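Local coordinates for protein PAN2-PAN3 deadenylation complex catalytic subunit pan2 (Neurospora crassa, PDB 4CZW) that serves as the exonuclease subunit of the PAN2-PAN3 deadenylation complex, shortening the poly(A) tails of messenger RNA, at residues E181-Y186 against I259-P264; C190-H195 against R250-D255; E236-N241 against D255-I260. One frame throughout, in Å; residues are numbered along the deposited sequence.

In the fold
All three contacts lie in the ubiquitin-protease-like domain, predicted to be inactive as a protease, well away from the exonuclease, and share strand 250-262 of a four-stranded antiparallel sheet; the sheet and its zinc site are consistent with the fingers of a ubiquitin-specific protease. Contact 1 is partly buried, pairing the end of that strand with the start of strand 183-190 where the sheet meets the rest of the domain. Contacts 2 and 3 lie at the surface. In contact 2 a zinc ion orders a cysteine loop, while one backbone bond and packing join it to the strand's far end. Contact 3 joins strand 250-262 to its other neighbour, strand 238-245, through ladder bonds, a charged network and an amide pair.

Contact 1: E181-Y186 against I259-P264; sequences ETDARY and IIFNIP
Asp-183 and Phe-261 meet at a classic beta bulge in an antiparallel strand pair. Two consecutive residues, Phe-261 and Asn-262, lie across from Asp-183, whose backbone O accepts from Phe-261 N at 2.7 Å and from Asn-262 N at 3.0 Å. The extra residue puts the phenylalanine side chain toward the partner strand. CB of Phe-261 lies 3.3 Å from OD2 of Asp-183, whose carboxylate comes up at the ring edge with its plane turned 59° from the ring. CG of Asp-183 stands anti to the backbone N (chi1 -176°), which brings the carboxylate to this edge. An aspartate suits the place because its short carboxylate can lie there with OD2 while OD1 pairs with Lys-177. Its CB packs on Asn-262. Beyond the bulge the ladder is regular: Arg-185 and Ile-259 form a hydrogen-bonded pair, and small Ala-184 sits opposite Ile-260 on the buried side of the sheet, where a methyl fits against the neighbouring backbone. Arginine, with a long aliphatic stem and a charged end, suits the exposed side. Its extended chain passes the phenyl group, and NE of Arg-185 reaches the ring edge 3.3 Å from CZ of Phe-261.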
loop_
_atom_site.group_PDB
_atom_site.type_symbol
_atom_site.label_atom_id
_atom_site.label_comp_id
_atom_site.label_asym_id
_atom_site.label_seq_id
_atom_site.Cartn_x
_atom_site.Cartn_y
_atom_site.Cartn_z
ATOM N N GLU A 181 5.798 -18.780 -0.254
ATOM C CA GLU A 181 6.096 -19.824 -1.233
ATOM C C GLU A 181 5.415 -21.159 -0.952
ATOM O O GLU A 181 5.196 -21.535 0.200
ATOM C CB GLU A 181 7.606 -20.056 -1.324
ATOM C CG GLU A 181 8.382 -18.922 -1.960
ATOM C CD GLU A 181 9.787 -19.335 -2.346
ATOM O OE1 GLU A 181 10.046 -20.555 -2.425
ATOM O OE2 GLU A 181 10.632 -18.444 -2.569
ATOM N N THR A 182 5.087 -21.869 -2.026
ATOM C CA THR A 182 4.667 -23.259 -1.937
ATOM C C THR A 182 5.889 -24.146 -2.143
ATOM O O THR A 182 6.320 -24.366 -3.276
ATOM C CB THR A 182 3.589 -23.608 -2.979
ATOM O OG1 THR A 182 2.434 -22.785 -2.773
ATOM C CG2 THR A 182 3.189 -25.072 -2.865
ATOM N N ASP A 183 6.452 -24.635 -1.044
ATOM C CA ASP A 183 7.654 -25.461 -1.100
ATOM C C ASP A 183 7.383 -26.768 -1.837
ATOM O O ASP A 183 6.687 -27.645 -1.328
ATOM C CB ASP A 183 8.173 -25.744 0.311
ATOM C CG ASP A 183 9.475 -26.518 0.310
ATOM O OD1 ASP A 183 10.248 -26.386 -0.663
ATOM O OD2 ASP A 183 9.729 -27.258 1.284
ATOM N N ALA A 184 7.936 -26.890 -3.040
ATOM C CA ALA A 184 7.690 -28.063 -3.870
ATOM C C ALA A 184 8.796 -28.293 -4.896
ATOM O O ALA A 184 9.668 -27.445 -5.093
ATOM C CB ALA A 184 6.346 -27.932 -4.572
ATOM N N ARG A 185 8.749 -29.454 -5.543
ATOM C CA ARG A 185 9.677 -29.793 -6.615
ATOM C C ARG A 185 9.060 -30.863 -7.509
ATOM O O ARG A 185 8.169 -31.598 -7.084
ATOM C CB ARG A 185 11.014 -30.278 -6.050
ATOM C CG ARG A 185 10.938 -31.602 -5.309
ATOM C CD ARG A 185 12.317 -32.075 -4.878
ATOM N NE ARG A 185 12.263 -33.355 -4.179
ATOM C CZ ARG A 185 13.330 -33.999 -3.716
ATOM N NH1 ARG A 185 14.540 -33.483 -3.881
ATOM N NH2 ARG A 185 13.187 -35.159 -3.091
ATOM N N TYR A 186 9.533 -30.946 -8.749
ATOM C CA TYR A 186 8.998 -31.915 -9.698
ATOM C C TYR A 186 9.799 -33.211 -9.709
ATOM O O TYR A 186 11.022 -33.199 -9.843
ATOM C CB TYR A 186 8.962 -31.323 -11.108
ATOM C CG TYR A 186 7.865 -30.307 -11.322
ATOM C CD1 TYR A 186 6.565 -30.709 -11.603
ATOM C CD2 TYR A 186 8.128 -28.945 -11.251
ATOM C CE1 TYR A 186 5.558 -29.786 -11.801
ATOM C CE2 TYR A 186 7.125 -28.014 -11.449
ATOM C CZ TYR A 186 5.843 -28.439 -11.723
ATOM O OH TYR A 186 4.842 -27.515 -11.919
ATOM N N ILE A 259 5.753 -32.713 -6.495
ATOM C CA ILE A 259 5.786 -33.145 -5.104
ATOM C C ILE A 259 5.748 -31.939 -4.174
ATOM O O ILE A 259 6.684 -31.142 -4.140
ATOM C CB ILE A 259 7.040 -33.983 -4.799
ATOM C CG1 ILE A 259 7.218 -35.081 -5.849
ATOM C CG2 ILE A 259 6.958 -34.577 -3.402
ATOM C CD1 ILE A 259 6.054 -36.045 -5.932
ATOM N N ILE A 260 4.663 -31.814 -3.416
ATOM C CA ILE A 260 4.452 -30.648 -2.565
ATOM C C ILE A 260 4.872 -30.908 -1.120
ATOM O O ILE A 260 4.405 -31.852 -0.484
ATOM C CB ILE A 260 2.976 -30.208 -2.598
ATOM C CG1 ILE A 260 2.556 -29.900 -4.038
ATOM C CG2 ILE A 260 2.756 -28.999 -1.700
ATOM C CD1 ILE A 260 1.107 -29.505 -4.190
ATOM N N PHE A 261 5.758 -30.057 -0.610
ATOM C CA PHE A 261 6.283 -30.204 0.743
ATOM C C PHE A 261 5.562 -29.296 1.736
ATOM O O PHE A 261 5.069 -29.757 2.766
ATOM C CB PHE A 261 7.784 -29.908 0.763
ATOM C CG PHE A 261 8.586 -30.781 -0.158
ATOM C CD1 PHE A 261 8.342 -32.142 -0.233
ATOM C CD2 PHE A 261 9.578 -30.239 -0.957
ATOM C CE1 PHE A 261 9.078 -32.948 -1.082
ATOM C CE2 PHE A 261 10.316 -31.039 -1.810
ATOM C CZ PHE A 261 10.066 -32.395 -1.872
ATOM N N ASN A 262 5.506 -28.006 1.422
ATOM C CA ASN A 262 4.860 -27.037 2.301
ATOM C C ASN A 262 3.945 -26.067 1.564
ATOM O O ASN A 262 4.186 -25.718 0.410
ATOM C CB ASN A 262 5.908 -26.242 3.083
ATOM C CG ASN A 262 6.398 -26.976 4.313
ATOM O OD1 ASN A 262 5.754 -26.947 5.361
ATOM N ND2 ASN A 262 7.546 -27.632 4.195
ATOM N N ILE A 263 2.891 -25.640 2.252
ATOM C CA ILE A 263 1.998 -24.609 1.745
ATOM C C ILE A 263 2.271 -23.299 2.483
ATOM O O ILE A 263 2.561 -23.308 3.679
ATOM C CB ILE A 263 0.520 -25.011 1.907
ATOM C CG1 ILE A 263 0.243 -25.449 3.346
ATOM C CG2 ILE A 263 0.166 -26.131 0.940
ATOM C CD1 ILE A 263 -1.196 -25.817 3.606
ATOM N N PRO A 264 2.192 -22.167 1.767
ATOM C CA PRO A 264 2.519 -20.867 2.363
ATOM C C PRO A 264 1.526 -20.436 3.439
ATOM O O PRO A 264 0.367 -20.850 3.414
ATOM C CB PRO A 264 2.469 -19.913 1.167
ATOM C CG PRO A 264 1.538 -20.566 0.207
ATOM C CD PRO A 264 1.787 -22.039 0.357
#

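Contact 2: C190-H195 against R250-D255. With ZN (zinc ion), chain C.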
loop_
_atom_site.group_PDB
_atom_site.type_symbol
_atom_site.label_atom_id
_atom_site.label_comp_id
_atom_site.label_asym_id
_atom_site.label_seq_id
_atom_site.Cartn_x
_atom_site.Cartn_y
_atom_site.Cartn_z
ATOM N N CYS A 190 11.236 -41.700 -15.501
ATOM C CA CYS A 190 11.177 -42.427 -16.762
ATOM C C CYS A 190 10.247 -43.622 -16.603
ATOM O O CYS A 190 10.393 -44.406 -15.670
ATOM C CB CYS A 190 12.572 -42.883 -17.197
ATOM S SG CYS A 190 12.604 -43.941 -18.670
HETATM N N MSE A 191 9.286 -43.760 -17.510
HETATM C CA MSE A 191 8.297 -44.826 -17.398
HETATM C C MSE A 191 8.809 -46.156 -17.945
HETATM O O MSE A 191 8.054 -47.123 -18.045
HETATM C CB MSE A 191 7.005 -44.427 -18.113
HETATM C CG MSE A 191 6.321 -43.210 -17.515
HETATM SE SE MSE A 191 4.596 -42.837 -18.338
HETATM C CE MSE A 191 3.679 -44.492 -17.872
ATOM N N HIS A 192 10.092 -46.209 -18.292
ATOM C CA HIS A 192 10.689 -47.440 -18.799
ATOM C C HIS A 192 11.624 -48.072 -17.771
ATOM O O HIS A 192 11.405 -49.203 -17.337
ATOM C CB HIS A 192 11.447 -47.177 -20.101
ATOM C CG HIS A 192 11.904 -48.424 -20.795
ATOM N ND1 HIS A 192 11.031 -49.301 -21.400
ATOM C CD2 HIS A 192 13.143 -48.942 -20.975
ATOM C CE1 HIS A 192 11.711 -50.305 -21.926
ATOM N NE2 HIS A 192 12.994 -50.110 -21.681
ATOM N N CYS A 193 12.663 -47.338 -17.382
ATOM C CA CYS A 193 13.650 -47.850 -16.435
ATOM C C CYS A 193 13.401 -47.336 -15.019
ATOM O O CYS A 193 14.211 -47.563 -14.119
ATOM C CB CYS A 193 15.065 -47.478 -16.882
ATOM S SG CYS A 193 15.399 -45.705 -16.905
ATOM N N GLN A 194 12.283 -46.638 -14.839
ATOM C CA GLN A 194 11.842 -46.151 -13.530
ATOM C C GLN A 194 12.864 -45.242 -12.844
ATOM O O GLN A 194 12.873 -45.123 -11.619
ATOM C CB GLN A 194 11.501 -47.331 -12.615
ATOM C CG GLN A 194 10.597 -48.368 -13.261
ATOM C CD GLN A 194 9.341 -47.760 -13.854
ATOM O OE1 GLN A 194 8.685 -46.926 -13.230
ATOM N NE2 GLN A 194 9.001 -48.174 -15.071
ATOM N N HIS A 195 13.714 -44.595 -13.636
ATOM C CA HIS A 195 14.709 -43.674 -13.098
ATOM C C HIS A 195 14.079 -42.323 -12.781
ATOM O O HIS A 195 13.291 -41.798 -13.566
ATOM C CB HIS A 195 15.869 -43.497 -14.080
ATOM C CG HIS A 195 16.917 -42.538 -13.610
ATOM N ND1 HIS A 195 17.675 -42.758 -12.479
ATOM C CD2 HIS A 195 17.333 -41.351 -14.115
ATOM C CE1 HIS A 195 18.513 -41.750 -12.309
ATOM N NE2 HIS A 195 18.326 -40.884 -13.289
ATOM N N ARG A 250 17.761 -42.945 -24.200
ATOM C CA ARG A 250 16.811 -42.662 -25.272
ATOM C C ARG A 250 15.593 -41.888 -24.782
ATOM O O ARG A 250 15.360 -41.767 -23.579
ATOM C CB ARG A 250 16.363 -43.961 -25.945
ATOM C CG ARG A 250 15.666 -44.939 -25.018
ATOM C CD ARG A 250 15.172 -46.154 -25.785
ATOM N NE ARG A 250 14.229 -45.784 -26.837
ATOM C CZ ARG A 250 13.687 -46.644 -27.692
ATOM N NH1 ARG A 250 13.996 -47.933 -27.625
ATOM N NH2 ARG A 250 12.838 -46.217 -28.617
ATOM N N TYR A 251 14.820 -41.366 -25.730
ATOM C CA TYR A 251 13.618 -40.602 -25.415
ATOM C C TYR A 251 12.477 -41.522 -24.998
ATOM O O TYR A 251 12.091 -42.426 -25.738
ATOM C CB TYR A 251 13.200 -39.746 -26.613
ATOM C CG TYR A 251 14.206 -38.676 -26.975
ATOM C CD1 TYR A 251 15.280 -38.961 -27.809
ATOM C CD2 TYR A 251 14.082 -37.384 -26.484
ATOM C CE1 TYR A 251 16.203 -37.988 -28.141
ATOM C CE2 TYR A 251 14.999 -36.404 -26.811
ATOM C CZ TYR A 251 16.058 -36.711 -27.640
ATOM O OH TYR A 251 16.974 -35.739 -27.970
ATOM N N GLN A 252 11.944 -41.282 -23.805
ATOM C CA GLN A 252 10.860 -42.093 -23.266
ATOM C C GLN A 252 9.710 -41.219 -22.784
ATOM O O GLN A 252 9.829 -39.995 -22.731
ATOM C CB GLN A 252 11.362 -42.964 -22.111
ATOM C CG GLN A 252 12.618 -43.769 -22.407
ATOM C CD GLN A 252 12.335 -45.057 -23.158
ATOM O OE1 GLN A 252 11.363 -45.156 -23.906
ATOM N NE2 GLN A 252 13.185 -46.056 -22.953
ATOM N N ASN A 253 8.595 -41.854 -22.437
ATOM C CA ASN A 253 7.513 -41.160 -21.753
ATOM C C ASN A 253 7.924 -40.875 -20.314
ATOM O O ASN A 253 8.333 -41.780 -19.588
ATOM C CB ASN A 253 6.223 -41.983 -21.788
ATOM C CG ASN A 253 5.576 -41.998 -23.159
ATOM O OD1 ASN A 253 5.648 -41.022 -23.904
ATOM N ND2 ASN A 253 4.935 -43.112 -23.497
ATOM N N LEU A 254 7.828 -39.615 -19.905
ATOM C CA LEU A 254 8.269 -39.222 -18.573
ATOM C C LEU A 254 7.097 -38.846 -17.673
ATOM O O LEU A 254 6.289 -37.980 -18.014
ATOM C CB LEU A 254 9.257 -38.057 -18.660
ATOM C CG LEU A 254 10.498 -38.279 -19.530
ATOM C CD1 LEU A 254 11.451 -37.100 -19.411
ATOM C CD2 LEU A 254 11.198 -39.579 -19.166
ATOM N N ASP A 255 7.014 -39.505 -16.522
ATOM C CA ASP A 255 5.972 -39.221 -15.542
ATOM C C ASP A 255 6.429 -38.130 -14.581
ATOM O O ASP A 255 7.265 -38.364 -13.706
ATOM C CB ASP A 255 5.598 -40.489 -14.775
ATOM C CG ASP A 255 4.586 -40.230 -13.676
ATOM O OD1 ASP A 255 3.711 -39.357 -13.857
ATOM O OD2 ASP A 255 4.667 -40.904 -12.627
HETATM ZN ZN ZN C . 14.895 -44.363 -18.638
#
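The imidazole of His-192 and the side-chain amide of Gln-252 meet obliquely, their planes 30° apart, beside a zinc knuckle. The amide is met at its root by the histidine methylene, with CD of Gln-252 3.8 Å from CB of His-192. Gln-252 gets there by a bend in its chain (chi2 -82°), which lifts the amide from the strand toward the loop. Lower down, CG of Gln-252 lies 3.7 Å from SG of Cys-190, so one flexible side chain lines the metal ligand with methylene and meets the histidine with its head. An alanine here keeps only CB beside the sulfur; the CG contact goes, and the imidazole is likely to lose its neighbour and turn more freely.

The knuckle is a Cys-x-x-Cys loop between strands 183-190 and 196-201. SG of Cys-190 binds the zinc ion at 2.3 Å and SG of Cys-193 at 2.2 Å; Cys-245 and Cys-248 from the facing hairpin complete the Cys4 site. Cys-190 carries its sulfur anti to the backbone N (chi1 174°), where the loop folds round it: His-192 N donates to SG of Cys-190 at 3.4 Å, and Cys-193 N adds a weak bond. These amides probably temper the charge of the thiolate.

Beneath the loop, Cys-190 and Leu-254 form an antiparallel non-hydrogen-bonded pair, and the CD2 branch of Leu-254 packs 3.7 Å from CA of Cys-190, an apolar underlay suited to a buried ligand. Met-191, present as selenomethionine, ties the loop to the strand: N of Met-191 donates to O of Asn-253 at 3.0 Å. Its flexible chain bends over the asparagine, ending with SE of Met-191 3.9 Å from CB of Asn-253.

Contact 3: E236-N241 against D255-I260; sequences ENEAVN and DQRKII
OD2 of Asp-255 takes NE of Arg-257 at 2.9 Å through its syn lone pair and NH2 of Arg-257 more weakly, while from across the hairpin Glu-238 reaches the same guanidinium. A further weak bond runs from NE to OD1, and the aspartate carboxylate is held at the edge of the guanidinium. OE2 of Glu-238 adds a longer salt bridge to NH1 of Arg-257, 3.5 Å, the carboxylate and guanidinium planes 52° apart. An arginine suits this position because its several N-H groups can serve both acids at once, probably offsetting their mutual repulsion.

On the opposite face, beside Gln-256, an amide pair replaces the charged network. ND2 of Asn-241 donates to OE1 of Gln-256 at 3.3 Å; the acceptor lies in the asparagine's amide plane, and the two amide planes are 29° apart. Backbone bonds in both directions make Ala-239 and Gln-256 a hydrogen-bonded pair, and Lys-258 N donates to Asn-237 O.

Strand 250-262 is thus paired with 238-245 here and with 183-190 along its other edge, from which Tyr-186 packs on Lys-258. At the hairpin's base, just after helix 227-235, CG of Glu-236 meets CD1 of Ile-260 beside strand 300-305, while the glutamate's carboxylate turns to Lys-232.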
loop_
_atom_site.group_PDB
_atom_site.type_symbol
_atom_site.label_atom_id
_atom_site.label_comp_id
_atom_site.label_asym_id
_atom_site.label_seq_id
_atom_site.Cartn_x
_atom_site.Cartn_y
_atom_site.Cartn_z
ATOM N N GLU A 236 -1.547 -29.168 -7.218
ATOM C CA GLU A 236 -0.869 -30.343 -7.755
ATOM C C GLU A 236 -0.711 -30.257 -9.270
ATOM O O GLU A 236 -1.364 -29.446 -9.927
ATOM C CB GLU A 236 -1.634 -31.613 -7.378
ATOM C CG GLU A 236 -1.714 -31.862 -5.880
ATOM C CD GLU A 236 -2.533 -33.089 -5.537
ATOM O OE1 GLU A 236 -3.319 -33.540 -6.397
ATOM O OE2 GLU A 236 -2.388 -33.606 -4.410
ATOM N N ASN A 237 0.161 -31.099 -9.818
ATOM C CA ASN A 237 0.405 -31.127 -11.255
ATOM C C ASN A 237 0.993 -32.458 -11.712
ATOM O O ASN A 237 2.190 -32.703 -11.559
ATOM C CB ASN A 237 1.337 -29.981 -11.658
ATOM C CG ASN A 237 1.361 -29.742 -13.160
ATOM O OD1 ASN A 237 0.920 -30.581 -13.947
ATOM N ND2 ASN A 237 1.887 -28.591 -13.563
ATOM N N GLU A 238 0.144 -33.314 -12.271
ATOM C CA GLU A 238 0.596 -34.565 -12.866
ATOM C C GLU A 238 0.517 -34.473 -14.385
ATOM O O GLU A 238 -0.469 -33.984 -14.933
ATOM C CB GLU A 238 -0.240 -35.744 -12.363
ATOM C CG GLU A 238 -0.091 -36.031 -10.878
ATOM C CD GLU A 238 -0.908 -37.230 -10.433
ATOM O OE1 GLU A 238 -1.707 -37.741 -11.247
ATOM O OE2 GLU A 238 -0.750 -37.663 -9.272
ATOM N N ALA A 239 1.561 -34.942 -15.062
ATOM C CA ALA A 239 1.616 -34.860 -16.516
ATOM C C ALA A 239 2.536 -35.921 -17.111
ATOM O O ALA A 239 3.407 -36.460 -16.427
ATOM C CB ALA A 239 2.069 -33.472 -16.947
ATOM N N VAL A 240 2.329 -36.217 -18.390
ATOM C CA VAL A 240 3.170 -37.162 -19.113
ATOM C C VAL A 240 3.658 -36.551 -20.422
ATOM O O VAL A 240 2.856 -36.183 -21.280
ATOM C CB VAL A 240 2.424 -38.477 -19.418
ATOM C CG1 VAL A 240 3.288 -39.391 -20.272
ATOM C CG2 VAL A 240 2.016 -39.173 -18.128
ATOM N N ASN A 241 4.973 -36.438 -20.567
ATOM C CA ASN A 241 5.564 -35.898 -21.786
ATOM C C ASN A 241 6.782 -36.698 -22.231
ATOM O O ASN A 241 7.501 -37.260 -21.405
ATOM C CB ASN A 241 5.955 -34.430 -21.592
ATOM C CG ASN A 241 4.764 -33.547 -21.282
ATOM O OD1 ASN A 241 3.985 -33.202 -22.171
ATOM N ND2 ASN A 241 4.621 -33.169 -20.017
ATOM N N ASP A 255 7.014 -39.505 -16.522
ATOM C CA ASP A 255 5.972 -39.221 -15.542
ATOM C C ASP A 255 6.429 -38.130 -14.581
ATOM O O ASP A 255 7.265 -38.364 -13.706
ATOM C CB ASP A 255 5.598 -40.489 -14.775
ATOM C CG ASP A 255 4.586 -40.230 -13.676
ATOM O OD1 ASP A 255 3.711 -39.357 -13.857
ATOM O OD2 ASP A 255 4.667 -40.904 -12.627
ATOM N N GLN A 256 5.867 -36.939 -14.751
ATOM C CA GLN A 256 6.269 -35.771 -13.979
ATOM C C GLN A 256 5.176 -35.343 -13.007
ATOM O O GLN A 256 4.082 -34.958 -13.420
ATOM C CB GLN A 256 6.618 -34.618 -14.919
ATOM C CG GLN A 256 7.667 -34.977 -15.959
ATOM C CD GLN A 256 7.466 -34.244 -17.271
ATOM O OE1 GLN A 256 6.575 -33.405 -17.397
ATOM N NE2 GLN A 256 8.293 -34.564 -18.260
ATOM N N ARG A 257 5.475 -35.414 -11.715
ATOM C CA ARG A 257 4.509 -35.032 -10.693
ATOM C C ARG A 257 5.093 -33.986 -9.753
ATOM O O ARG A 257 6.241 -34.094 -9.321
ATOM C CB ARG A 257 4.053 -36.260 -9.903
ATOM C CG ARG A 257 3.706 -37.455 -10.773
ATOM C CD ARG A 257 2.955 -38.516 -9.993
ATOM N NE ARG A 257 2.755 -39.727 -10.783
ATOM C CZ ARG A 257 1.886 -40.684 -10.477
ATOM N NH1 ARG A 257 1.122 -40.570 -9.399
ATOM N NH2 ARG A 257 1.774 -41.753 -11.255
ATOM N N LYS A 258 4.298 -32.968 -9.441
ATOM C CA LYS A 258 4.738 -31.908 -8.543
ATOM C C LYS A 258 4.621 -32.351 -7.090
ATOM O O LYS A 258 3.529 -32.368 -6.520
ATOM C CB LYS A 258 3.927 -30.632 -8.776
ATOM C CG LYS A 258 4.437 -29.428 -8.002
ATOM C CD LYS A 258 3.722 -28.155 -8.422
ATOM C CE LYS A 258 4.334 -26.933 -7.755
ATOM N NZ LYS A 258 3.703 -25.665 -8.216
ATOM N N ILE A 259 5.753 -32.713 -6.495
ATOM C CA ILE A 259 5.786 -33.145 -5.104
ATOM C C ILE A 259 5.748 -31.939 -4.174
ATOM O O ILE A 259 6.684 -31.142 -4.140
ATOM C CB ILE A 259 7.040 -33.983 -4.799
ATOM C CG1 ILE A 259 7.218 -35.081 -5.849
ATOM C CG2 ILE A 259 6.958 -34.577 -3.402
ATOM C CD1 ILE A 259 6.054 -36.045 -5.932
ATOM N N ILE A 260 4.663 -31.814 -3.416
ATOM C CA ILE A 260 4.452 -30.648 -2.565
ATOM C C ILE A 260 4.872 -30.908 -1.120
ATOM O O ILE A 260 4.405 -31.852 -0.484
ATOM C CB ILE A 260 2.976 -30.208 -2.598
ATOM C CG1 ILE A 260 2.556 -29.900 -4.038
ATOM C CG2 ILE A 260 2.756 -28.999 -1.700
ATOM C CD1 ILE A 260 1.107 -29.505 -4.190
#